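Local coordinates for eukaryotic Translation Initiation 4E (Schistosoma mansoni, PDB 3HXI), which binds the 7-methylguanosine cap of mRNA and, like other eIF4E proteins, presumably recruits capped messages for translation initiation, at residues Trp75-Asn89 with Ile165-Thr177. Residues are numbered along the deposited sequence; the frame is centred on the assembly and turned at random.
With GTG (7-methyl-guanosine-5'-triphosphate-5'-guanosine), chain C.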
# COMPACT_ATOMS: atom_id res chain seq x y z
N TRP A 75 -11.64 -3.93 5.00
CA TRP A 75 -12.66 -3.01 4.52
C TRP A 75 -13.49 -2.51 5.69
O TRP A 75 -14.00 -1.37 5.67
CB TRP A 75 -13.60 -3.70 3.53
CG TRP A 75 -12.98 -4.17 2.23
CD1 TRP A 75 -12.06 -3.50 1.47
CD2 TRP A 75 -13.27 -5.38 1.54
NE1 TRP A 75 -11.73 -4.25 0.36
CE2 TRP A 75 -12.48 -5.40 0.36
CE3 TRP A 75 -14.14 -6.45 1.78
CZ2 TRP A 75 -12.52 -6.44 -0.55
CZ3 TRP A 75 -14.19 -7.50 0.87
CH2 TRP A 75 -13.38 -7.49 -0.28
N GLU A 76 -13.63 -3.37 6.70
CA GLU A 76 -14.54 -3.12 7.82
C GLU A 76 -14.18 -1.92 8.73
O GLU A 76 -15.06 -1.40 9.45
CB GLU A 76 -14.75 -4.41 8.62
CG GLU A 76 -15.58 -5.47 7.86
CD GLU A 76 -14.82 -6.19 6.74
OE1 GLU A 76 -13.57 -6.26 6.75
OE2 GLU A 76 -15.51 -6.69 5.82
N ASP A 77 -12.92 -1.48 8.67
CA ASP A 77 -12.45 -0.30 9.41
C ASP A 77 -13.15 0.98 8.95
O ASP A 77 -13.32 1.18 7.75
CB ASP A 77 -10.93 -0.14 9.24
CG ASP A 77 -10.33 0.80 10.26
OD1 ASP A 77 -9.78 0.31 11.26
OD2 ASP A 77 -10.40 2.03 10.08
N PRO A 78 -13.54 1.85 9.92
CA PRO A 78 -14.27 3.09 9.61
C PRO A 78 -13.53 3.94 8.60
O PRO A 78 -14.14 4.57 7.74
CB PRO A 78 -14.31 3.83 10.96
CG PRO A 78 -14.16 2.77 11.98
CD PRO A 78 -13.33 1.68 11.37
N LYS A 79 -12.20 3.91 8.67
CA LYS A 79 -11.37 4.68 7.74
C LYS A 79 -11.27 4.05 6.34
O LYS A 79 -10.88 4.72 5.40
CB LYS A 79 -9.97 4.91 8.32
CG LYS A 79 -9.94 5.76 9.60
CD LYS A 79 -10.10 7.23 9.31
CE LYS A 79 -8.91 7.77 8.54
NZ LYS A 79 -9.22 9.14 8.04
N ASN A 80 -11.64 2.77 6.23
CA ASN A 80 -11.65 2.09 4.91
C ASN A 80 -13.03 1.90 4.30
O ASN A 80 -13.16 1.83 3.08
CB ASN A 80 -10.96 0.72 4.97
CG ASN A 80 -9.49 0.80 5.37
OD1 ASN A 80 -8.77 1.70 4.94
ND2 ASN A 80 -9.05 -0.15 6.17
N GLU A 81 -14.08 1.81 5.12
CA GLU A 81 -15.38 1.34 4.64
C GLU A 81 -16.01 2.19 3.51
O GLU A 81 -16.73 1.65 2.66
CB GLU A 81 -16.36 1.15 5.80
CG GLU A 81 -16.64 2.40 6.61
CD GLU A 81 -17.71 2.17 7.66
OE1 GLU A 81 -17.69 2.87 8.70
OE2 GLU A 81 -18.58 1.30 7.44
N ASN A 82 -15.71 3.48 3.49
CA ASN A 82 -16.21 4.38 2.46
C ASN A 82 -15.14 4.81 1.49
O ASN A 82 -15.31 5.78 0.73
CB ASN A 82 -16.91 5.57 3.12
CG ASN A 82 -18.10 5.14 3.97
OD1 ASN A 82 -18.25 5.60 5.10
ND2 ASN A 82 -18.91 4.23 3.45
N GLY A 83 -14.05 4.04 1.48
CA GLY A 83 -12.89 4.35 0.65
C GLY A 83 -12.76 3.56 -0.64
O GLY A 83 -13.75 3.07 -1.24
N GLY A 84 -11.53 3.47 -1.10
CA GLY A 84 -11.25 2.74 -2.32
C GLY A 84 -9.76 2.62 -2.49
O GLY A 84 -8.99 3.23 -1.75
N ARG A 85 -9.36 1.81 -3.47
CA ARG A 85 -7.94 1.57 -3.70
C ARG A 85 -7.51 1.93 -5.11
O ARG A 85 -8.27 1.73 -6.06
CB ARG A 85 -7.59 0.09 -3.42
CG ARG A 85 -8.08 -0.87 -4.50
CD ARG A 85 -7.80 -2.30 -4.16
NE ARG A 85 -8.30 -3.16 -5.22
CZ ARG A 85 -8.07 -4.46 -5.34
NH1 ARG A 85 -8.59 -5.12 -6.38
NH2 ARG A 85 -7.33 -5.10 -4.44
N TRP A 86 -6.30 2.49 -5.22
CA TRP A 86 -5.61 2.51 -6.51
C TRP A 86 -5.03 1.12 -6.71
O TRP A 86 -4.27 0.66 -5.87
CB TRP A 86 -4.50 3.57 -6.53
CG TRP A 86 -5.03 4.97 -6.88
CD1 TRP A 86 -5.05 6.06 -6.06
CD2 TRP A 86 -5.63 5.38 -8.11
NE1 TRP A 86 -5.61 7.16 -6.73
CE2 TRP A 86 -5.97 6.75 -7.98
CE3 TRP A 86 -5.89 4.73 -9.34
CZ2 TRP A 86 -6.56 7.48 -9.03
CZ3 TRP A 86 -6.48 5.44 -10.35
CH2 TRP A 86 -6.81 6.81 -10.19
N LEU A 87 -5.41 0.47 -7.81
CA LEU A 87 -4.94 -0.88 -8.13
C LEU A 87 -3.90 -0.87 -9.24
O LEU A 87 -4.11 -0.28 -10.31
CB LEU A 87 -6.13 -1.79 -8.49
CG LEU A 87 -5.72 -3.18 -8.99
CD1 LEU A 87 -5.27 -4.05 -7.83
CD2 LEU A 87 -6.87 -3.80 -9.73
N ILE A 88 -2.78 -1.54 -8.98
CA ILE A 88 -1.66 -1.58 -9.92
C ILE A 88 -1.45 -3.03 -10.34
O ILE A 88 -1.19 -3.88 -9.49
CB ILE A 88 -0.34 -1.10 -9.27
CG1 ILE A 88 -0.43 0.36 -8.82
CG2 ILE A 88 0.86 -1.28 -10.25
CD1 ILE A 88 0.48 0.67 -7.63
N ASN A 89 -1.59 -3.31 -11.64
CA ASN A 89 -1.37 -4.64 -12.15
C ASN A 89 0.07 -4.76 -12.60
O ASN A 89 0.51 -4.08 -13.55
CB ASN A 89 -2.31 -4.96 -13.30
CG ASN A 89 -3.76 -5.05 -12.85
OD1 ASN A 89 -4.05 -5.61 -11.79
ND2 ASN A 89 -4.66 -4.50 -13.64
N ILE A 165 -3.62 2.58 -14.25
CA ILE A 165 -4.02 2.20 -12.89
C ILE A 165 -5.49 2.56 -12.64
O ILE A 165 -5.98 3.52 -13.20
CB ILE A 165 -3.09 2.80 -11.81
CG1 ILE A 165 -3.10 4.34 -11.81
CG2 ILE A 165 -1.66 2.26 -11.97
CD1 ILE A 165 -2.42 4.95 -10.56
N TYR A 166 -6.13 1.81 -11.75
CA TYR A 166 -7.59 1.81 -11.58
C TYR A 166 -7.98 2.13 -10.14
O TYR A 166 -7.45 1.53 -9.20
CB TYR A 166 -8.16 0.44 -11.96
CG TYR A 166 -7.80 0.01 -13.37
CD1 TYR A 166 -8.51 0.52 -14.48
CD2 TYR A 166 -6.73 -0.87 -13.61
CE1 TYR A 166 -8.17 0.13 -15.79
CE2 TYR A 166 -6.39 -1.26 -14.91
CZ TYR A 166 -7.10 -0.75 -15.98
OH TYR A 166 -6.75 -1.15 -17.25
N PHE A 167 -8.92 3.07 -9.97
CA PHE A 167 -9.43 3.37 -8.63
C PHE A 167 -10.79 2.69 -8.39
O PHE A 167 -11.78 3.01 -9.06
CB PHE A 167 -9.55 4.88 -8.36
CG PHE A 167 -9.93 5.20 -6.94
CD1 PHE A 167 -8.97 5.16 -5.94
CD2 PHE A 167 -11.24 5.47 -6.60
CE1 PHE A 167 -9.31 5.40 -4.60
CE2 PHE A 167 -11.58 5.73 -5.27
CZ PHE A 167 -10.60 5.68 -4.27
N GLN A 168 -10.81 1.78 -7.43
CA GLN A 168 -11.94 0.89 -7.18
C GLN A 168 -12.44 1.12 -5.77
O GLN A 168 -11.74 0.81 -4.80
CB GLN A 168 -11.53 -0.58 -7.36
CG GLN A 168 -10.88 -0.83 -8.68
CD GLN A 168 -10.32 -2.23 -8.80
OE1 GLN A 168 -10.06 -2.92 -7.80
NE2 GLN A 168 -10.15 -2.67 -10.05
N PRO A 169 -13.66 1.67 -5.65
CA PRO A 169 -14.27 1.84 -4.35
C PRO A 169 -14.45 0.49 -3.69
O PRO A 169 -14.56 -0.54 -4.38
CB PRO A 169 -15.65 2.45 -4.69
CG PRO A 169 -15.45 3.10 -6.01
CD PRO A 169 -14.54 2.14 -6.73
N VAL A 170 -14.45 0.49 -2.36
CA VAL A 170 -14.67 -0.72 -1.56
C VAL A 170 -15.92 -1.50 -2.00
O VAL A 170 -15.90 -2.72 -2.11
CB VAL A 170 -14.71 -0.39 -0.03
CG1 VAL A 170 -15.13 -1.61 0.77
CG2 VAL A 170 -13.33 0.07 0.44
N SER A 171 -17.01 -0.80 -2.30
CA SER A 171 -18.23 -1.48 -2.76
C SER A 171 -17.95 -2.41 -3.96
O SER A 171 -18.38 -3.58 -3.99
CB SER A 171 -19.33 -0.46 -3.05
OG SER A 171 -18.91 0.51 -4.00
N ASP A 172 -17.18 -1.90 -4.92
CA ASP A 172 -16.78 -2.68 -6.09
C ASP A 172 -15.83 -3.83 -5.74
O ASP A 172 -15.89 -4.89 -6.36
CB ASP A 172 -16.15 -1.79 -7.17
CG ASP A 172 -17.12 -0.76 -7.73
OD1 ASP A 172 -18.35 -0.92 -7.58
OD2 ASP A 172 -16.66 0.23 -8.31
N GLN A 173 -14.94 -3.60 -4.77
CA GLN A 173 -14.03 -4.65 -4.29
C GLN A 173 -14.82 -5.79 -3.64
O GLN A 173 -14.56 -6.96 -3.90
CB GLN A 173 -13.02 -4.08 -3.29
CG GLN A 173 -12.01 -3.09 -3.87
CD GLN A 173 -11.07 -2.52 -2.81
OE1 GLN A 173 -10.49 -3.26 -2.04
NE2 GLN A 173 -10.96 -1.21 -2.76
N ARG A 174 -15.78 -5.43 -2.79
CA ARG A 174 -16.63 -6.42 -2.12
C ARG A 174 -17.33 -7.35 -3.09
O ARG A 174 -17.41 -8.57 -2.87
CB ARG A 174 -17.69 -5.72 -1.26
CG ARG A 174 -17.13 -4.90 -0.11
CD ARG A 174 -18.27 -4.40 0.78
NE ARG A 174 -17.82 -4.14 2.14
CZ ARG A 174 -17.50 -5.09 3.02
NH1 ARG A 174 -17.57 -6.37 2.67
NH2 ARG A 174 -17.11 -4.76 4.24
N SER A 175 -17.80 -6.78 -4.20
CA SER A 175 -18.67 -7.49 -5.13
C SER A 175 -17.89 -8.19 -6.24
O SER A 175 -18.48 -8.93 -7.03
CB SER A 175 -19.70 -6.52 -5.70
OG SER A 175 -19.08 -5.63 -6.63
N GLN A 176 -16.57 -7.99 -6.27
CA GLN A 176 -15.69 -8.61 -7.27
C GLN A 176 -15.55 -10.12 -7.06
O GLN A 176 -15.36 -10.58 -5.94
CB GLN A 176 -14.31 -7.96 -7.21
CG GLN A 176 -13.50 -8.09 -8.48
CD GLN A 176 -12.52 -6.95 -8.64
OE1 GLN A 176 -11.92 -6.48 -7.66
NE2 GLN A 176 -12.34 -6.49 -9.88
N THR A 177 -15.65 -10.87 -8.15
CA THR A 177 -15.60 -12.33 -8.08
C THR A 177 -14.16 -12.75 -8.26
O THR A 177 -13.48 -12.27 -9.16
CB THR A 177 -16.51 -12.98 -9.15
OG1 THR A 177 -17.85 -12.48 -9.00
CG2 THR A 177 -16.52 -14.49 -9.02
PA GTG C . -8.20 -10.86 -2.86
O1A GTG C . -7.14 -11.72 -2.23
O2A GTG C . -8.07 -9.35 -2.93
O3A GTG C . -8.61 -11.36 -4.32
PB GTG C . -7.88 -12.41 -5.28
O1B GTG C . -6.43 -12.05 -5.48
O2B GTG C . -8.80 -12.55 -6.49
O3B GTG C . -8.05 -13.76 -4.42
N9A GTG C . -11.32 -10.14 1.44
C8A GTG C . -10.36 -9.37 0.90
N7A GTG C . -10.26 -8.23 1.62
C7X GTG C . -9.30 -7.15 1.31
C5A GTG C . -11.16 -8.30 2.61
C6A GTG C . -11.48 -7.40 3.63
O6A GTG C . -10.91 -6.30 3.77
N1A GTG C . -12.48 -7.75 4.48
C2A GTG C . -13.12 -8.95 4.35
N2A GTG C . -14.10 -9.32 5.18
N3A GTG C . -12.80 -9.82 3.36
C4A GTG C . -11.82 -9.50 2.49
O5D GTG C . -9.52 -11.13 -2.03
C5D GTG C . -10.01 -12.46 -1.92
C4D GTG C . -11.20 -12.49 -0.99
O4D GTG C . -10.75 -12.17 0.32
C3D GTG C . -12.26 -11.45 -1.31
O3D GTG C . -13.12 -11.90 -2.35
C2D GTG C . -12.95 -11.30 0.02
O2D GTG C . -13.89 -12.38 0.21
C1D GTG C . -11.79 -11.47 1.00
PG GTG C . -7.37 -15.19 -4.70
O1G GTG C . -6.16 -15.10 -5.58
O2G GTG C . -8.48 -16.17 -5.04
O5E GTG C . -6.89 -15.54 -3.21
C5E GTG C . -5.77 -14.86 -2.64
C4E GTG C . -5.46 -15.44 -1.28
O4E GTG C . -6.57 -15.20 -0.41
C3E GTG C . -5.27 -16.94 -1.30
O3E GTG C . -4.39 -17.27 -0.21
C2E GTG C . -6.65 -17.50 -0.98
O2E GTG C . -6.60 -18.81 -0.39
C1E GTG C . -7.14 -16.46 0.01
N9B GTG C . -8.59 -16.24 0.11
C8B GTG C . -9.23 -15.82 -1.12
N7B GTG C . -10.61 -15.65 -0.67
C5B GTG C . -10.66 -15.92 0.67
C6B GTG C . -11.76 -15.92 1.65
O6B GTG C . -12.91 -15.59 1.25
N1B GTG C . -11.47 -16.27 2.94
C2B GTG C . -10.19 -16.62 3.33
N2B GTG C . -9.92 -16.96 4.61
N3B GTG C . -9.14 -16.64 2.47
C4B GTG C . -9.33 -16.30 1.18
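Strands 84-89 and 166-169 pair antiparallel, their axes 4.4 Å apart at closest approach, with R85-Q168 and L87-Y166 as hydrogen-bonded pairs; after the G84-P169 pair the second segment turns straight into helix 170-175, and V170 N donates to G83 O. On one face of the sheet, W86 is sandwiched: F167 CB sits 3.6 Å from the centroid of its six-membered ring, I165 CD1 covers the opposite face, and the F167 ring turns its edge to the five-membered ring in a T-shaped stack, planes at 63°. The W86 indole nitrogen is taken by I148 O of helix 145-159. On the other face, R85 runs extended beside Q168 and grips OE1 side-on, NE at 3.1 Å and NH1 at 3.0 Å, the oxygen lying in the guanidinium plane, while L87 CD1 covers one side of that plane. Q173 crosses R85 with its amide nearly parallel to the guanidinium; its NE2 donates to Q168 O, which R85 N reaches from the opposite face of the carbonyl.

In the curved antiparallel sheet of the eIF4E fold, 84-89 runs between 134-139 and 166-169, and W75, in the loop before it, forms one wall of the cap-binding slot, stacking on the 7-methylguanine. Helix 170-175 backs W75: V170 CG1 lies over the five-membered ring and R174 CG over the six-membered ring, both as CH-pi contacts. W75 NE1 donates to Q173 OE1 (2.9 Å), from well above the amide plane, which should restrain the indole's rotation. Bent at chi2 (75°), E76 brings its carboxylate to the base: OE1 accepts from GTG N1A at 2.9 Å, and OE2 weakly from N2A. R174 NH2 forms a salt bridge with the same OE2 (3.0 Å) from above the carboxylate plane, bracing the acid that reads the guanine edge.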